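Local coordinates for uncharacterized protein (Pseudomonas aeruginosa UCBPP-PA14, PDB 3FD9) that acts as a transcriptional antiactivator and probably represses the type III secretion regulon by disrupting self-association and DNA binding of the activator ExsA until ExsC relieves it, at residues L54-A59 and L245-D250; G109-L114 and K187-N192; P120-S125 and A173-K178. One frame throughout, in Å; residues are numbered along the deposited sequence.

Interaction 1: residues L54-A59 and L245-D250; sequences LQQRLA and LCQAQD
Gln56 reaches from the helix into the 245-250 loop and uses both ends of its amide, the oxygen taking a bond from Gln247 and the nitrogen giving one to Asp250. Its CG lies anti to the backbone N (chi1 174°) and the chain runs extended beyond, spanning the 8.1 Å between the nearest CA atoms, Gln56 CA and Cys246 CA. Gln247 slides past it in the opposite direction, bent at chi2, with the two amide planes 72° apart. Gln247 NE2 stands above the carbonyl plane of Gln56 OE1, not on a lone pair, at 2.8 Å, while OE1 lies close to the amide plane of Gln247. On the other branch, Gln56 NE2 meets the syn lone pair of Asp250 OD2 at 3.3 Å, the amide and carboxylate turned only moderately against each other. The same OD2 is gripped by the backbone N of Gln247 at 2.9 Å, from above the carboxylate plane, across a type I turn that runs from Gln247 to Asp250. OD2 thus takes bonds from both the turn's first residue and the helix, beside the turn's own Asp250 N to Gln247 O bond. The second oxygen, OD1, accepts from Asp89 N, just ahead of strand 90-92, and Asp250 leads into the parallel partner strand 251-253. Helix 52-60 is consequently tied to the entrance of this two-stranded sheet, while Leu240 and His241 of helix 232-241 pack on Cys246.

Interaction 2: residues G109-L114 and K187-N192; sequences GWWESL and KSAWPN
Trp111 of helix 96-115 meets Trp190, just past the end of helix 157-189, in a T-shaped stack: the edge of Trp190 is directed at the face of Trp111, six-membered ring centroids 5.5 Å apart and planes at 84°. Trp190 CE3 stands over the Trp111 face, offset toward its rim, and Trp190 CB supports the outer end of the indole, 3.6 Å from Trp111 CH2. Trp111 swings CG away from its own N (chi1 179°), which sends the indole out toward residues 189-190. This is the close-packed, buried part, and Pro213 touches both tryptophan side chains. The solvent side belongs to Ala189, an exposed residue that closes on the indole edge: its CB sits near the ring plane, 3.5 Å from Trp111 CZ2. The only polar group of the Trp190 side chain is turned elsewhere, its NE1 bonding to Phe209 O, which anchors the ring outside this pair. Between the two segments the contact is entirely apolar and aromatic, so it rests on dispersion and on the weak electrostatics of a C-H edge over a pi face, with no hydrogen bond or salt bridge between the segments.

Interaction 3: residues P120-S125 and A173-K178; sequences PGWRLS and AELAGK
Two antiparallel helical segments, 120-125 and 173-178, come closest at Trp122 and Leu175, whose CA atoms lie 6.3 Å apart. They belong to the long arms of the helical hairpin, helices 119-147 and 157-189. Trp122 points at the opposite arm and takes the largest share of the contact. Lys178 lies across one face of its indole at about a right angle: CB sits over the six-membered ring as a CH-pi contact, 3.7 Å from the centroid and 25° off the normal, and the extended chain carries CD over the same face, 3.7 Å from Trp122 CZ2. The aliphatic stem of the lysine thus covers the ring, while its NZ continues to Glu174 OE2, one turn back on its own helix, in a weak salt bridge of 3.4 Å. Leu175 packs against the base of the tryptophan, its CD1 3.6 Å from Trp122 CB and reaching on to CG and CD1 of the ring; chi1 of -86° together with chi2 of -56° turns that methyl toward the indole. Leu179 adds to the packing on Trp122. On the other arm, Ser125 OG bonds to Gly121 O at 2.7 Å, joining Ser125 N on that carbonyl from the opposite face of its plane. The pairing across the hairpin is hydrophobic and CH-pi in nature: lysine lends methylene groups to an aromatic face, its charged end being directed along its own helix.

In the fold
From the N terminus, helix 52-60 opens the longest loop, which interaction 1 closes only at residues 245-250, just before strand 251-253. Inside it, helix 96-115 opens a second loop, closed by interaction 2 at the end of helix 157-189. Nested in turn within that one, interaction 3 pairs the two arms of the hairpin, 119-147 and 157-189. None of the loops cross. Interactions 2 and 3 share helix 157-189 and are joined by the salt bridge from Glu112 to Arg123; Glu112 also binds Arg38 of a second subunit. Leu245 packs on Trp110, linking interactions 1 and 2, so the N-terminal helices, the C-terminal region and the base of the hairpin form a continuous chain of contacts.

Interaction 1: residues L54-A59 and L245-D250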
ATOM      1  N   LEU A  54     -12.064  -9.517 -11.751  1.00 35.99           N
ATOM      2  CA  LEU A  54     -11.304  -8.551 -10.976  1.00 35.31           C
ATOM      3  C   LEU A  54     -11.902  -8.398  -9.578  1.00 35.93           C
ATOM      4  O   LEU A  54     -11.190  -8.127  -8.618  1.00 37.31           O
ATOM      5  CB  LEU A  54     -11.229  -7.207 -11.703  1.00 33.88           C
ATOM      6  CG  LEU A  54     -10.256  -6.188 -11.106  1.00 39.13           C
ATOM      7  CD1 LEU A  54      -8.875  -6.804 -10.890  1.00 41.65           C
ATOM      8  CD2 LEU A  54     -10.153  -4.944 -11.976  1.00 39.66           C
ATOM      9  N   GLN A  55     -13.213  -8.579  -9.465  1.00 37.44           N
ATOM     10  CA  GLN A  55     -13.882  -8.499  -8.170  1.00 38.51           C
ATOM     11  C   GLN A  55     -13.459  -9.650  -7.256  1.00 38.13           C
ATOM     12  O   GLN A  55     -13.347  -9.490  -6.043  1.00 39.27           O
ATOM     13  CB  GLN A  55     -15.400  -8.521  -8.354  1.00 39.29           C
ATOM     14  CG  GLN A  55     -15.972  -7.285  -9.018  1.00 42.56           C
ATOM     15  CD  GLN A  55     -15.982  -6.093  -8.097  1.00 48.65           C
ATOM     16  OE1 GLN A  55     -15.828  -6.227  -6.878  1.00 52.10           O
ATOM     17  NE2 GLN A  55     -16.163  -4.908  -8.673  1.00 56.68           N
ATOM     18  N   GLN A  56     -13.245 -10.812  -7.862  1.00 41.17           N
ATOM     19  CA  GLN A  56     -12.809 -12.005  -7.159  1.00 40.95           C
ATOM     20  C   GLN A  56     -11.399 -11.790  -6.631  1.00 39.78           C
ATOM     21  O   GLN A  56     -11.106 -12.077  -5.470  1.00 41.38           O
ATOM     22  CB  GLN A  56     -12.852 -13.199  -8.118  1.00 42.49           C
ATOM     23  CG  GLN A  56     -12.299 -14.524  -7.591  1.00 45.02           C
ATOM     24  CD  GLN A  56     -12.639 -15.703  -8.512  1.00 47.83           C
ATOM     25  OE1 GLN A  56     -13.801 -16.111  -8.621  1.00 56.35           O
ATOM     26  NE2 GLN A  56     -11.623 -16.251  -9.177  1.00 46.13           N
ATOM     27  N   ARG A  57     -10.523 -11.266  -7.482  1.00 29.40           N
ATOM     28  CA  ARG A  57      -9.160 -10.974  -7.063  1.00 26.41           C
ATOM     29  C   ARG A  57      -9.140  -9.941  -5.947  1.00 27.09           C
ATOM     30  O   ARG A  57      -8.375 -10.079  -4.993  1.00 26.43           O
ATOM     31  CB  ARG A  57      -8.295 -10.544  -8.243  1.00 25.87           C
ATOM     32  CG  ARG A  57      -8.070 -11.677  -9.224  1.00 25.69           C
ATOM     33  CD  ARG A  57      -6.957 -11.383 -10.194  1.00 25.52           C
ATOM     34  NE  ARG A  57      -5.657 -11.397  -9.527  1.00 28.41           N
ATOM     35  CZ  ARG A  57      -4.694 -12.283  -9.761  1.00 28.24           C
ATOM     36  NH1 ARG A  57      -4.871 -13.245 -10.660  1.00 32.68           N
ATOM     37  NH2 ARG A  57      -3.548 -12.198  -9.099  1.00 31.54           N
ATOM     38  N   LEU A  58      -9.986  -8.921  -6.045  1.00 30.94           N
ATOM     39  CA  LEU A  58     -10.069  -7.917  -4.984  1.00 33.52           C
ATOM     40  C   LEU A  58     -10.414  -8.559  -3.635  1.00 33.34           C
ATOM     41  O   LEU A  58      -9.676  -8.414  -2.652  1.00 32.71           O
ATOM     42  CB  LEU A  58     -11.088  -6.831  -5.333  1.00 34.05           C
ATOM     43  CG  LEU A  58     -11.376  -5.781  -4.251  1.00 35.10           C
ATOM     44  CD1 LEU A  58     -10.118  -5.093  -3.792  1.00 32.39           C
ATOM     45  CD2 LEU A  58     -12.386  -4.745  -4.751  1.00 35.31           C
ATOM     46  N   ALA A  59     -11.530  -9.278  -3.603  1.00 43.09           N
ATOM     47  CA  ALA A  59     -11.990  -9.939  -2.387  1.00 43.10           C
ATOM     48  C   ALA A  59     -10.927 -10.869  -1.784  1.00 43.05           C
ATOM     49  O   ALA A  59     -10.854 -11.045  -0.567  1.00 46.02           O
ATOM     50  CB  ALA A  59     -13.263 -10.709  -2.666  1.00 42.77           C
ATOM     51  N   LEU A 245     -17.217 -20.278  -7.435  1.00 31.34           N
ATOM     52  CA  LEU A 245     -15.976 -20.083  -6.685  1.00 29.06           C
ATOM     53  C   LEU A 245     -14.793 -19.923  -7.622  1.00 28.03           C
ATOM     54  O   LEU A 245     -13.654 -19.795  -7.179  1.00 29.77           O
ATOM     55  CB  LEU A 245     -15.726 -21.218  -5.695  1.00 28.71           C
ATOM     56  CG  LEU A 245     -16.870 -21.486  -4.722  1.00 29.67           C
ATOM     57  CD1 LEU A 245     -16.560 -22.721  -3.885  1.00 32.17           C
ATOM     58  CD2 LEU A 245     -17.161 -20.283  -3.834  1.00 33.51           C
ATOM     59  N   CYS A 246     -15.055 -19.934  -8.920  1.00 31.83           N
ATOM     60  CA  CYS A 246     -14.040 -19.522  -9.879  1.00 30.26           C
ATOM     61  C   CYS A 246     -14.686 -19.076 -11.183  1.00 30.04           C
ATOM     62  O   CYS A 246     -15.917 -19.089 -11.321  1.00 32.21           O
ATOM     63  CB  CYS A 246     -13.002 -20.619 -10.108  1.00 29.62           C
ATOM     64  SG  CYS A 246     -13.575 -21.996 -11.099  1.00 34.39           S
ATOM     65  N   GLN A 247     -13.853 -18.664 -12.131  1.00 31.84           N
ATOM     66  CA  GLN A 247     -14.346 -18.086 -13.374  1.00 32.13           C
ATOM     67  C   GLN A 247     -14.399 -19.159 -14.435  1.00 31.86           C
ATOM     68  O   GLN A 247     -13.756 -20.196 -14.304  1.00 29.85           O
ATOM     69  CB  GLN A 247     -13.454 -16.930 -13.828  1.00 31.98           C
ATOM     70  CG  GLN A 247     -13.390 -15.802 -12.824  1.00 30.14           C
ATOM     71  CD  GLN A 247     -14.765 -15.393 -12.333  1.00 30.21           C
ATOM     72  OE1 GLN A 247     -15.562 -14.845 -13.086  1.00 41.28           O
ATOM     73  NE2 GLN A 247     -15.046 -15.653 -11.063  1.00 32.64           N
ATOM     74  N   ALA A 248     -15.183 -18.917 -15.476  1.00 34.28           N
ATOM     75  CA  ALA A 248     -15.293 -19.876 -16.554  1.00 35.73           C
ATOM     76  C   ALA A 248     -13.910 -20.200 -17.081  1.00 36.14           C
ATOM     77  O   ALA A 248     -13.594 -21.365 -17.310  1.00 36.15           O
ATOM     78  CB  ALA A 248     -16.177 -19.339 -17.661  1.00 37.34           C
ATOM     79  N   GLN A 249     -13.084 -19.168 -17.243  1.00 46.10           N
ATOM     80  CA  GLN A 249     -11.785 -19.313 -17.894  1.00 47.42           C
ATOM     81  C   GLN A 249     -10.605 -19.546 -16.961  1.00 46.76           C
ATOM     82  O   GLN A 249      -9.467 -19.643 -17.419  1.00 48.72           O
ATOM     83  CB  GLN A 249     -11.503 -18.104 -18.779  1.00 48.86           C
ATOM     84  CG  GLN A 249     -12.487 -17.959 -19.919  1.00 53.86           C
ATOM     85  CD  GLN A 249     -12.644 -19.240 -20.705  1.00 62.59           C
ATOM     86  OE1 GLN A 249     -11.664 -19.925 -20.998  1.00 70.77           O
ATOM     87  NE2 GLN A 249     -13.882 -19.574 -21.056  1.00 67.06           N
ATOM     88  N   ASP A 250     -10.862 -19.619 -15.659  1.00 35.51           N
ATOM     89  CA  ASP A 250      -9.826 -19.993 -14.702  1.00 32.37           C
ATOM     90  C   ASP A 250      -9.397 -21.420 -15.000  1.00 32.72           C
ATOM     91  O   ASP A 250     -10.231 -22.314 -15.038  1.00 34.27           O
ATOM     92  CB  ASP A 250     -10.367 -19.916 -13.277  1.00 32.57           C
ATOM     93  CG  ASP A 250     -10.275 -18.521 -12.679  1.00 35.94           C
ATOM     94  OD1 ASP A 250      -9.408 -17.733 -13.117  1.00 42.13           O
ATOM     95  OD2 ASP A 250     -11.061 -18.213 -11.753  1.00 33.41           O
TER

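Interaction 2: residues G109-L114 and K187-N192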
ATOM      1  N   GLY A 109     -15.288 -20.593   2.806  1.00 27.79           N
ATOM      2  CA  GLY A 109     -16.289 -19.547   2.910  1.00 28.75           C
ATOM      3  C   GLY A 109     -17.622 -20.052   2.403  1.00 30.88           C
ATOM      4  O   GLY A 109     -18.670 -19.778   2.981  1.00 34.80           O
ATOM      5  N   TRP A 110     -17.576 -20.799   1.311  1.00 36.85           N
ATOM      6  CA  TRP A 110     -18.771 -21.408   0.754  1.00 36.66           C
ATOM      7  C   TRP A 110     -19.350 -22.447   1.719  1.00 36.94           C
ATOM      8  O   TRP A 110     -20.513 -22.366   2.093  1.00 38.57           O
ATOM      9  CB  TRP A 110     -18.465 -22.033  -0.606  1.00 36.04           C
ATOM     10  CG  TRP A 110     -19.636 -22.686  -1.221  1.00 37.93           C
ATOM     11  CD1 TRP A 110     -20.560 -22.111  -2.047  1.00 37.88           C
ATOM     12  CD2 TRP A 110     -20.036 -24.050  -1.059  1.00 36.51           C
ATOM     13  NE1 TRP A 110     -21.509 -23.037  -2.409  1.00 38.99           N
ATOM     14  CE2 TRP A 110     -21.207 -24.236  -1.814  1.00 36.36           C
ATOM     15  CE3 TRP A 110     -19.515 -25.133  -0.351  1.00 36.42           C
ATOM     16  CZ2 TRP A 110     -21.863 -25.457  -1.880  1.00 37.99           C
ATOM     17  CZ3 TRP A 110     -20.167 -26.348  -0.416  1.00 39.35           C
ATOM     18  CH2 TRP A 110     -21.332 -26.499  -1.172  1.00 42.39           C
ATOM     19  N   TRP A 111     -18.539 -23.415   2.130  1.00 33.44           N
ATOM     20  CA  TRP A 111     -18.977 -24.397   3.111  1.00 34.37           C
ATOM     21  C   TRP A 111     -19.661 -23.700   4.275  1.00 37.07           C
ATOM     22  O   TRP A 111     -20.814 -23.967   4.591  1.00 40.97           O
ATOM     23  CB  TRP A 111     -17.793 -25.208   3.623  1.00 33.07           C
ATOM     24  CG  TRP A 111     -18.157 -26.226   4.654  1.00 32.77           C
ATOM     25  CD1 TRP A 111     -18.882 -27.362   4.458  1.00 36.73           C
ATOM     26  CD2 TRP A 111     -17.810 -26.210   6.045  1.00 35.27           C
ATOM     27  NE1 TRP A 111     -19.010 -28.057   5.636  1.00 37.16           N
ATOM     28  CE2 TRP A 111     -18.361 -27.370   6.625  1.00 37.78           C
ATOM     29  CE3 TRP A 111     -17.088 -25.329   6.854  1.00 35.25           C
ATOM     30  CZ2 TRP A 111     -18.213 -27.670   7.975  1.00 39.66           C
ATOM     31  CZ3 TRP A 111     -16.938 -25.628   8.191  1.00 36.34           C
ATOM     32  CH2 TRP A 111     -17.499 -26.788   8.740  1.00 40.00           C
ATOM     33  N   GLU A 112     -18.941 -22.789   4.905  1.00 43.94           N
ATOM     34  CA  GLU A 112     -19.468 -22.006   6.009  1.00 44.18           C
ATOM     35  C   GLU A 112     -20.908 -21.522   5.782  1.00 45.81           C
ATOM     36  O   GLU A 112     -21.728 -21.556   6.699  1.00 47.82           O
ATOM     37  CB  GLU A 112     -18.554 -20.809   6.223  1.00 42.65           C
ATOM     38  CG  GLU A 112     -18.688 -20.145   7.552  1.00 45.43           C
ATOM     39  CD  GLU A 112     -17.843 -18.907   7.625  1.00 47.72           C
ATOM     40  OE1 GLU A 112     -17.874 -18.106   6.662  1.00 51.35           O
ATOM     41  OE2 GLU A 112     -17.138 -18.741   8.641  1.00 48.44           O
ATOM     42  N   SER A 113     -21.200 -21.066   4.564  1.00 44.73           N
ATOM     43  CA  SER A 113     -22.510 -20.515   4.218  1.00 46.22           C
ATOM     44  C   SER A 113     -23.620 -21.546   4.288  1.00 47.98           C
ATOM     45  O   SER A 113     -24.760 -21.198   4.578  1.00 51.33           O
ATOM     46  CB  SER A 113     -22.498 -19.919   2.810  1.00 45.96           C
ATOM     47  OG  SER A 113     -21.635 -18.801   2.724  1.00 49.91           O
ATOM     48  N   LEU A 114     -23.306 -22.805   3.991  1.00 42.04           N
ATOM     49  CA  LEU A 114     -24.303 -23.862   4.115  1.00 43.89           C
ATOM     50  C   LEU A 114     -24.820 -23.911   5.544  1.00 45.95           C
ATOM     51  O   LEU A 114     -26.024 -23.936   5.774  1.00 47.07           O
ATOM     52  CB  LEU A 114     -23.717 -25.223   3.756  1.00 44.37           C
ATOM     53  CG  LEU A 114     -23.227 -25.481   2.337  1.00 45.53           C
ATOM     54  CD1 LEU A 114     -22.772 -26.927   2.239  1.00 42.83           C
ATOM     55  CD2 LEU A 114     -24.325 -25.186   1.316  1.00 48.38           C
ATOM     56  N   LYS A 187     -16.544 -25.165  13.759  1.00 61.14           N
ATOM     57  CA  LYS A 187     -15.408 -25.912  14.274  1.00 61.84           C
ATOM     58  C   LYS A 187     -15.806 -27.365  14.523  1.00 61.80           C
ATOM     59  O   LYS A 187     -15.085 -28.286  14.156  1.00 60.33           O
ATOM     60  CB  LYS A 187     -14.868 -25.275  15.554  1.00 61.90           C
ATOM     61  CG  LYS A 187     -13.741 -26.078  16.183  1.00 69.42           C
ATOM     62  CD  LYS A 187     -12.954 -25.290  17.221  1.00 76.62           C
ATOM     63  CE  LYS A 187     -11.800 -26.132  17.765  1.00 80.94           C
ATOM     64  NZ  LYS A 187     -10.965 -25.404  18.764  1.00 83.89           N
ATOM     65  N   SER A 188     -16.964 -27.567  15.135  1.00 63.93           N
ATOM     66  CA  SER A 188     -17.436 -28.913  15.429  1.00 65.62           C
ATOM     67  C   SER A 188     -17.636 -29.747  14.169  1.00 64.90           C
ATOM     68  O   SER A 188     -17.457 -30.967  14.192  1.00 67.40           O
ATOM     69  CB  SER A 188     -18.741 -28.862  16.226  1.00 67.63           C
ATOM     70  OG  SER A 188     -18.524 -28.348  17.528  1.00 72.51           O
ATOM     71  N   ALA A 189     -18.007 -29.089  13.073  1.00 51.53           N
ATOM     72  CA  ALA A 189     -18.387 -29.791  11.847  1.00 48.87           C
ATOM     73  C   ALA A 189     -17.187 -30.167  10.981  1.00 48.24           C
ATOM     74  O   ALA A 189     -17.310 -30.962  10.047  1.00 49.35           O
ATOM     75  CB  ALA A 189     -19.365 -28.965  11.053  1.00 47.38           C
ATOM     76  N   TRP A 190     -16.035 -29.574  11.291  1.00 43.00           N
ATOM     77  CA  TRP A 190     -14.785 -29.845  10.588  1.00 40.41           C
ATOM     78  C   TRP A 190     -13.630 -29.633  11.548  1.00 40.50           C
ATOM     79  O   TRP A 190     -12.882 -28.662  11.418  1.00 39.89           O
ATOM     80  CB  TRP A 190     -14.606 -28.900   9.407  1.00 38.36           C
ATOM     81  CG  TRP A 190     -13.528 -29.334   8.458  1.00 36.89           C
ATOM     82  CD1 TRP A 190     -12.593 -30.303   8.665  1.00 34.47           C
ATOM     83  CD2 TRP A 190     -13.263 -28.792   7.159  1.00 38.32           C
ATOM     84  NE1 TRP A 190     -11.769 -30.413   7.569  1.00 33.82           N
ATOM     85  CE2 TRP A 190     -12.158 -29.490   6.630  1.00 39.47           C
ATOM     86  CE3 TRP A 190     -13.858 -27.790   6.385  1.00 39.10           C
ATOM     87  CZ2 TRP A 190     -11.637 -29.217   5.367  1.00 41.60           C
ATOM     88  CZ3 TRP A 190     -13.336 -27.518   5.131  1.00 45.43           C
ATOM     89  CH2 TRP A 190     -12.237 -28.231   4.635  1.00 39.88           C
ATOM     90  N   PRO A 191     -13.477 -30.547  12.510  1.00 50.97           N
ATOM     91  CA  PRO A 191     -12.528 -30.396  13.619  1.00 51.81           C
ATOM     92  C   PRO A 191     -11.105 -30.105  13.155  1.00 51.58           C
ATOM     93  O   PRO A 191     -10.460 -29.237  13.739  1.00 53.66           O
ATOM     94  CB  PRO A 191     -12.590 -31.758  14.313  1.00 53.44           C
ATOM     95  CG  PRO A 191     -13.938 -32.317  13.933  1.00 53.16           C
ATOM     96  CD  PRO A 191     -14.169 -31.846  12.541  1.00 51.56           C
ATOM     97  N   ASN A 192     -10.632 -30.804  12.123  1.00 38.86           N
ATOM     98  CA  ASN A 192      -9.230 -30.720  11.714  1.00 37.50           C
ATOM     99  C   ASN A 192      -8.899 -29.675  10.651  1.00 37.12           C
ATOM    100  O   ASN A 192      -7.857 -29.768   9.995  1.00 36.90           O
ATOM    101  CB  ASN A 192      -8.727 -32.080  11.232  1.00 38.38           C
ATOM    102  CG  ASN A 192      -8.718 -33.122  12.327  1.00 38.98           C
ATOM    103  OD1 ASN A 192      -8.975 -34.298  12.070  1.00 44.69           O
ATOM    104  ND2 ASN A 192      -8.421 -32.701  13.556  1.00 34.44           N
TER

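Interaction 3: residues P120-S125 and A173-K178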
ATOM      1  N   PRO A 120     -22.097 -14.813   5.636  1.00 39.54           N
ATOM      2  CA  PRO A 120     -21.352 -13.918   4.744  1.00 38.83           C
ATOM      3  C   PRO A 120     -21.765 -12.479   4.969  1.00 41.38           C
ATOM      4  O   PRO A 120     -20.907 -11.607   5.054  1.00 43.55           O
ATOM      5  CB  PRO A 120     -21.791 -14.365   3.356  1.00 38.58           C
ATOM      6  CG  PRO A 120     -22.170 -15.792   3.533  1.00 39.60           C
ATOM      7  CD  PRO A 120     -22.750 -15.909   4.902  1.00 39.32           C
ATOM      8  N   GLY A 121     -23.067 -12.242   5.086  1.00 48.23           N
ATOM      9  CA  GLY A 121     -23.589 -10.904   5.285  1.00 49.20           C
ATOM     10  C   GLY A 121     -23.094 -10.270   6.570  1.00 48.84           C
ATOM     11  O   GLY A 121     -22.778  -9.077   6.606  1.00 48.52           O
ATOM     12  N   TRP A 122     -23.022 -11.065   7.632  1.00 50.83           N
ATOM     13  CA  TRP A 122     -22.530 -10.556   8.905  1.00 50.62           C
ATOM     14  C   TRP A 122     -21.080 -10.080   8.801  1.00 49.47           C
ATOM     15  O   TRP A 122     -20.732  -9.017   9.322  1.00 49.84           O
ATOM     16  CB  TRP A 122     -22.649 -11.612  10.006  1.00 50.43           C
ATOM     17  CG  TRP A 122     -24.043 -12.100  10.230  1.00 52.86           C
ATOM     18  CD1 TRP A 122     -25.199 -11.501   9.816  1.00 51.42           C
ATOM     19  CD2 TRP A 122     -24.436 -13.277  10.947  1.00 51.04           C
ATOM     20  NE1 TRP A 122     -26.284 -12.239  10.221  1.00 55.72           N
ATOM     21  CE2 TRP A 122     -25.844 -13.335  10.920  1.00 53.92           C
ATOM     22  CE3 TRP A 122     -23.733 -14.294  11.606  1.00 49.17           C
ATOM     23  CZ2 TRP A 122     -26.565 -14.365  11.521  1.00 58.38           C
ATOM     24  CZ3 TRP A 122     -24.449 -15.318  12.203  1.00 52.10           C
ATOM     25  CH2 TRP A 122     -25.852 -15.346  12.158  1.00 56.18           C
ATOM     26  N   ARG A 123     -20.243 -10.873   8.132  1.00 47.76           N
ATOM     27  CA  ARG A 123     -18.818 -10.576   8.039  1.00 45.80           C
ATOM     28  C   ARG A 123     -18.556  -9.223   7.414  1.00 47.15           C
ATOM     29  O   ARG A 123     -17.865  -8.385   8.003  1.00 45.78           O
ATOM     30  CB  ARG A 123     -18.072 -11.663   7.260  1.00 45.08           C
ATOM     31  CG  ARG A 123     -17.920 -12.959   8.037  1.00 42.94           C
ATOM     32  CD  ARG A 123     -17.006 -13.946   7.346  1.00 37.47           C
ATOM     33  NE  ARG A 123     -16.965 -15.207   8.084  1.00 45.03           N
ATOM     34  CZ  ARG A 123     -16.490 -15.334   9.323  1.00 47.51           C
ATOM     35  NH1 ARG A 123     -16.015 -14.273   9.969  1.00 51.81           N
ATOM     36  NH2 ARG A 123     -16.493 -16.520   9.922  1.00 41.37           N
ATOM     37  N   LEU A 124     -19.103  -9.004   6.221  1.00 71.07           N
ATOM     38  CA  LEU A 124     -18.873  -7.743   5.531  1.00 72.58           C
ATOM     39  C   LEU A 124     -19.499  -6.590   6.304  1.00 72.92           C
ATOM     40  O   LEU A 124     -18.956  -5.489   6.330  1.00 74.50           O
ATOM     41  CB  LEU A 124     -19.378  -7.794   4.087  1.00 75.12           C
ATOM     42  CG  LEU A 124     -20.876  -7.892   3.829  1.00 81.85           C
ATOM     43  CD1 LEU A 124     -21.507  -6.508   3.826  1.00 89.48           C
ATOM     44  CD2 LEU A 124     -21.119  -8.590   2.499  1.00 89.80           C
ATOM     45  N   SER A 125     -20.628  -6.849   6.951  1.00 48.58           N
ATOM     46  CA  SER A 125     -21.248  -5.833   7.792  1.00 49.35           C
ATOM     47  C   SER A 125     -20.271  -5.364   8.861  1.00 47.47           C
ATOM     48  O   SER A 125     -20.224  -4.180   9.192  1.00 48.52           O
ATOM     49  CB  SER A 125     -22.530  -6.358   8.440  1.00 51.75           C
ATOM     50  OG  SER A 125     -23.538  -6.589   7.470  1.00 53.71           O
ATOM     51  N   ALA A 173     -20.681  -5.740  18.798  1.00 63.69           N
ATOM     52  CA  ALA A 173     -20.787  -6.748  19.844  1.00 63.66           C
ATOM     53  C   ALA A 173     -21.764  -7.847  19.450  1.00 63.79           C
ATOM     54  O   ALA A 173     -21.500  -9.028  19.675  1.00 64.01           O
ATOM     55  CB  ALA A 173     -21.213  -6.111  21.155  1.00 65.85           C
ATOM     56  N   GLU A 174     -22.894  -7.452  18.868  1.00 64.75           N
ATOM     57  CA  GLU A 174     -23.910  -8.409  18.446  1.00 64.91           C
ATOM     58  C   GLU A 174     -23.402  -9.275  17.301  1.00 60.70           C
ATOM     59  O   GLU A 174     -23.354 -10.501  17.414  1.00 59.99           O
ATOM     60  CB  GLU A 174     -25.198  -7.696  18.035  1.00 66.86           C
ATOM     61  CG  GLU A 174     -26.166  -8.589  17.276  1.00 75.56           C
ATOM     62  CD  GLU A 174     -27.479  -7.896  16.950  1.00 87.36           C
ATOM     63  OE1 GLU A 174     -27.794  -6.866  17.588  1.00 90.99           O
ATOM     64  OE2 GLU A 174     -28.201  -8.387  16.052  1.00 92.85           O
ATOM     65  N   LEU A 175     -23.033  -8.633  16.197  1.00 53.32           N
ATOM     66  CA  LEU A 175     -22.458  -9.338  15.058  1.00 50.76           C
ATOM     67  C   LEU A 175     -21.364 -10.301  15.513  1.00 48.53           C
ATOM     68  O   LEU A 175     -21.420 -11.498  15.233  1.00 47.24           O
ATOM     69  CB  LEU A 175     -21.892  -8.349  14.042  1.00 49.59           C
ATOM     70  CG  LEU A 175     -22.836  -7.772  12.986  1.00 53.74           C
ATOM     71  CD1 LEU A 175     -23.493  -8.893  12.195  1.00 54.34           C
ATOM     72  CD2 LEU A 175     -23.886  -6.874  13.614  1.00 61.24           C
ATOM     73  N   ALA A 176     -20.369  -9.776  16.220  1.00 49.55           N
ATOM     74  CA  ALA A 176     -19.292 -10.609  16.741  1.00 48.39           C
ATOM     75  C   ALA A 176     -19.847 -11.765  17.565  1.00 50.77           C
ATOM     76  O   ALA A 176     -19.231 -12.823  17.649  1.00 51.63           O
ATOM     77  CB  ALA A 176     -18.331  -9.779  17.573  1.00 47.76           C
ATOM     78  N   GLY A 177     -21.012 -11.555  18.173  1.00 49.41           N
ATOM     79  CA  GLY A 177     -21.646 -12.583  18.977  1.00 50.57           C
ATOM     80  C   GLY A 177     -22.169 -13.718  18.124  1.00 51.41           C
ATOM     81  O   GLY A 177     -21.836 -14.883  18.352  1.00 51.23           O
ATOM     82  N   LYS A 178     -22.989 -13.373  17.135  1.00 57.11           N
ATOM     83  CA  LYS A 178     -23.540 -14.354  16.207  1.00 59.69           C
ATOM     84  C   LYS A 178     -22.428 -15.147  15.530  1.00 59.31           C
ATOM     85  O   LYS A 178     -22.540 -16.359  15.343  1.00 60.74           O
ATOM     86  CB  LYS A 178     -24.381 -13.662  15.140  1.00 60.03           C
ATOM     87  CG  LYS A 178     -25.593 -12.907  15.654  1.00 68.13           C
ATOM     88  CD  LYS A 178     -26.268 -12.159  14.504  1.00 76.85           C
ATOM     89  CE  LYS A 178     -27.606 -11.552  14.902  1.00 83.58           C
ATOM     90  NZ  LYS A 178     -28.232 -10.843  13.753  1.00 85.17           N
TER